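Local coordinates for protein condensin complex subunit 3 (Schizosaccharomyces pombe, PDB 5OQR) that serves as a regulatory subunit of condensin, the complex required to convert interphase chromatin into condensed, mitotic-like chromosomes, at residues Leu304-Glu309 / Glu344-Ser349. Numbering follows the deposited sequence.
Sequences LELTAE and ERQYVS
Arg345 sets CG anti to its carbonyl carbon and then bends at chi3 (78°), which carries its guanidinium across to Leu304, whose own CG is likewise anti to the carbonyl carbon. In this all-helical HEAT-repeat protein, the pair joins the last residue of helix 300-304, just before the turn into helix 308-324, to the C-terminal part of helix 336-348. Arg345 NH1 donates to Leu304 O at 3.2 Å, a bent bond (142° at the hydrogen) that reaches the oxygen from the side, with a C=O...N angle of 106°, somewhat tilted from the planes of both the carbonyl and the guanidinium. The two side chains cross at about a right angle, and Leu304 CD2 lies over one guanidinium face, offset toward its rim, and 3.7 Å from Arg345 CD. An alanine here would probably leave Leu304 O, at the end of its helix, without this donor and Leu304 CD2 without the guanidinium face it lies over. Deeper in, buried Gln346 turns its amide toward Leu306, while its OE1 bonds to Ser359 OG of helix 356-372. That helix also meets the other segment, since Glu358 OE2 accepts from Ala308 N just beyond the N-cap Thr307. Between Leu306 and Gln346 the closest approach is CB to NE2, 4.3 Å.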
ATOM      1  N   LEU A 304      35.572   2.560 -16.977  1.00 46.26           N
ATOM      2  CA  LEU A 304      36.793   2.163 -16.290  1.00 47.47           C
ATOM      3  C   LEU A 304      36.851   2.662 -14.853  1.00 42.72           C
ATOM      4  O   LEU A 304      37.676   2.172 -14.075  1.00 47.79           O
ATOM      5  CB  LEU A 304      38.016   2.677 -17.052  1.00 48.42           C
ATOM      6  CG  LEU A 304      38.064   2.316 -18.539  1.00 45.04           C
ATOM      7  CD1 LEU A 304      39.286   2.933 -19.195  1.00 47.44           C
ATOM      8  CD2 LEU A 304      38.048   0.812 -18.742  1.00 42.09           C
ATOM      9  N   GLU A 305      35.998   3.613 -14.489  1.00 44.32           N
ATOM     10  CA  GLU A 305      35.927   4.159 -13.141  1.00 45.96           C
ATOM     11  C   GLU A 305      34.538   3.950 -12.548  1.00 46.35           C
ATOM     12  O   GLU A 305      33.970   4.840 -11.915  1.00 46.92           O
ATOM     13  CB  GLU A 305      36.290   5.641 -13.143  1.00 55.66           C
ATOM     14  CG  GLU A 305      37.713   5.932 -13.579  1.00 77.03           C
ATOM     15  CD  GLU A 305      37.948   7.407 -13.841  1.00 94.96           C
ATOM     16  OE1 GLU A 305      38.340   7.757 -14.975  1.00100.38           O
ATOM     17  OE2 GLU A 305      37.729   8.219 -12.917  1.00 93.17           O
ATOM     18  N   LEU A 306      33.975   2.761 -12.748  1.00 43.08           N
ATOM     19  CA  LEU A 306      32.612   2.496 -12.315  1.00 40.40           C
ATOM     20  C   LEU A 306      32.500   2.505 -10.796  1.00 36.41           C
ATOM     21  O   LEU A 306      33.410   2.095 -10.074  1.00 39.46           O
ATOM     22  CB  LEU A 306      32.129   1.151 -12.858  1.00 34.11           C
ATOM     23  CG  LEU A 306      31.699   1.126 -14.325  1.00 37.69           C
ATOM     24  CD1 LEU A 306      31.487  -0.301 -14.790  1.00 37.25           C
ATOM     25  CD2 LEU A 306      30.433   1.940 -14.537  1.00 37.70           C
ATOM     26  N   THR A 307      31.360   2.984 -10.319  1.00 36.50           N
ATOM     27  CA  THR A 307      30.991   2.958  -8.912  1.00 36.52           C
ATOM     28  C   THR A 307      29.653   2.239  -8.774  1.00 33.78           C
ATOM     29  O   THR A 307      29.023   1.859  -9.763  1.00 31.35           O
ATOM     30  CB  THR A 307      30.907   4.372  -8.331  1.00 37.28           C
ATOM     31  OG1 THR A 307      29.731   5.030  -8.819  1.00 39.27           O
ATOM     32  CG2 THR A 307      32.132   5.188  -8.708  1.00 39.28           C
ATOM     33  N   ALA A 308      29.218   2.048  -7.530  1.00 34.80           N
ATOM     34  CA  ALA A 308      27.905   1.457  -7.298  1.00 36.48           C
ATOM     35  C   ALA A 308      26.809   2.323  -7.904  1.00 33.37           C
ATOM     36  O   ALA A 308      25.917   1.824  -8.597  1.00 32.76           O
ATOM     37  CB  ALA A 308      27.676   1.260  -5.801  1.00 38.50           C
ATOM     38  N   GLU A 309      26.868   3.632  -7.659  1.00 36.59           N
ATOM     39  CA  GLU A 309      25.865   4.538  -8.207  1.00 36.21           C
ATOM     40  C   GLU A 309      26.047   4.710  -9.706  1.00 35.45           C
ATOM     41  O   GLU A 309      25.067   4.727 -10.461  1.00 30.99           O
ATOM     42  CB  GLU A 309      25.939   5.893  -7.505  1.00 39.40           C
ATOM     43  CG  GLU A 309      25.728   5.840  -6.001  1.00 45.19           C
ATOM     44  CD  GLU A 309      26.976   5.427  -5.238  1.00 43.95           C
ATOM     45  OE1 GLU A 309      28.010   5.162  -5.886  1.00 42.66           O
ATOM     46  OE2 GLU A 309      26.923   5.367  -3.991  1.00 43.19           O
ATOM     47  N   GLU A 344      35.342  -8.029 -16.734  1.00 31.64           N
ATOM     48  CA  GLU A 344      36.557  -8.726 -16.325  1.00 30.61           C
ATOM     49  C   GLU A 344      37.505  -7.815 -15.553  1.00 30.68           C
ATOM     50  O   GLU A 344      38.180  -8.276 -14.628  1.00 31.33           O
ATOM     51  CB  GLU A 344      37.248  -9.334 -17.541  1.00 30.01           C
ATOM     52  CG  GLU A 344      36.447 -10.477 -18.147  1.00 36.35           C
ATOM     53  CD  GLU A 344      37.308 -11.601 -18.668  1.00 47.25           C
ATOM     54  OE1 GLU A 344      37.707 -11.539 -19.849  1.00 54.10           O
ATOM     55  OE2 GLU A 344      37.588 -12.546 -17.896  1.00 55.83           O
ATOM     56  N   ARG A 345      37.566  -6.529 -15.900  1.00 29.21           N
ATOM     57  CA  ARG A 345      38.291  -5.585 -15.055  1.00 29.80           C
ATOM     58  C   ARG A 345      37.737  -5.593 -13.640  1.00 32.30           C
ATOM     59  O   ARG A 345      38.491  -5.487 -12.667  1.00 36.06           O
ATOM     60  CB  ARG A 345      38.209  -4.171 -15.632  1.00 35.94           C
ATOM     61  CG  ARG A 345      38.884  -3.984 -16.967  1.00 37.04           C
ATOM     62  CD  ARG A 345      38.885  -2.520 -17.373  1.00 43.90           C
ATOM     63  NE  ARG A 345      39.907  -1.743 -16.671  1.00 50.55           N
ATOM     64  CZ  ARG A 345      39.676  -0.883 -15.682  1.00 50.45           C
ATOM     65  NH1 ARG A 345      38.444  -0.652 -15.247  1.00 58.67           N
ATOM     66  NH2 ARG A 345      40.693  -0.237 -15.128  1.00 50.91           N
ATOM     67  N   GLN A 346      36.414  -5.712 -13.507  1.00 38.37           N
ATOM     68  CA  GLN A 346      35.789  -5.630 -12.195  1.00 31.91           C
ATOM     69  C   GLN A 346      36.071  -6.869 -11.357  1.00 32.36           C
ATOM     70  O   GLN A 346      36.128  -6.779 -10.126  1.00 34.28           O
ATOM     71  CB  GLN A 346      34.283  -5.417 -12.357  1.00 32.24           C
ATOM     72  CG  GLN A 346      33.639  -4.625 -11.233  1.00 32.93           C
ATOM     73  CD  GLN A 346      34.184  -3.215 -11.114  1.00 32.05           C
ATOM     74  OE1 GLN A 346      34.482  -2.746 -10.019  1.00 34.96           O
ATOM     75  NE2 GLN A 346      34.314  -2.531 -12.242  1.00 30.88           N
ATOM     76  N   TYR A 347      36.246  -8.029 -11.994  1.00 30.87           N
ATOM     77  CA  TYR A 347      36.657  -9.223 -11.260  1.00 26.44           C
ATOM     78  C   TYR A 347      37.918  -8.965 -10.449  1.00 30.71           C
ATOM     79  O   TYR A 347      38.055  -9.458  -9.324  1.00 35.44           O
ATOM     80  CB  TYR A 347      36.900 -10.383 -12.223  1.00 30.27           C
ATOM     81  CG  TYR A 347      35.672 -10.950 -12.886  1.00 26.62           C
ATOM     82  CD1 TYR A 347      34.459 -11.025 -12.218  1.00 36.52           C
ATOM     83  CD2 TYR A 347      35.733 -11.425 -14.185  1.00 27.71           C
ATOM     84  CE1 TYR A 347      33.343 -11.551 -12.831  1.00 35.11           C
ATOM     85  CE2 TYR A 347      34.632 -11.947 -14.804  1.00 34.53           C
ATOM     86  CZ  TYR A 347      33.439 -12.010 -14.124  1.00 38.22           C
ATOM     87  OH  TYR A 347      32.342 -12.536 -14.751  1.00 32.75           O
ATOM     88  N   VAL A 348      38.861  -8.211 -11.015  1.00 30.86           N
ATOM     89  CA  VAL A 348      40.106  -7.923 -10.312  1.00 37.29           C
ATOM     90  C   VAL A 348      39.818  -7.272  -8.966  1.00 36.85           C
ATOM     91  O   VAL A 348      40.449  -7.598  -7.953  1.00 35.53           O
ATOM     92  CB  VAL A 348      41.016  -7.040 -11.189  1.00 38.46           C
ATOM     93  CG1 VAL A 348      42.292  -6.664 -10.446  1.00 40.62           C
ATOM     94  CG2 VAL A 348      41.355  -7.752 -12.488  1.00 31.05           C
ATOM     95  N   SER A 349      38.859  -6.346  -8.932  1.00 41.06           N
ATOM     96  CA  SER A 349      38.517  -5.648  -7.700  1.00 42.09           C
ATOM     97  C   SER A 349      37.923  -6.567  -6.642  1.00 39.59           C
ATOM     98  O   SER A 349      37.817  -6.155  -5.483  1.00 39.61           O
ATOM     99  CB  SER A 349      37.542  -4.510  -8.001  1.00 40.14           C
ATOM    100  OG  SER A 349      38.178  -3.460  -8.705  1.00 49.20           O
TER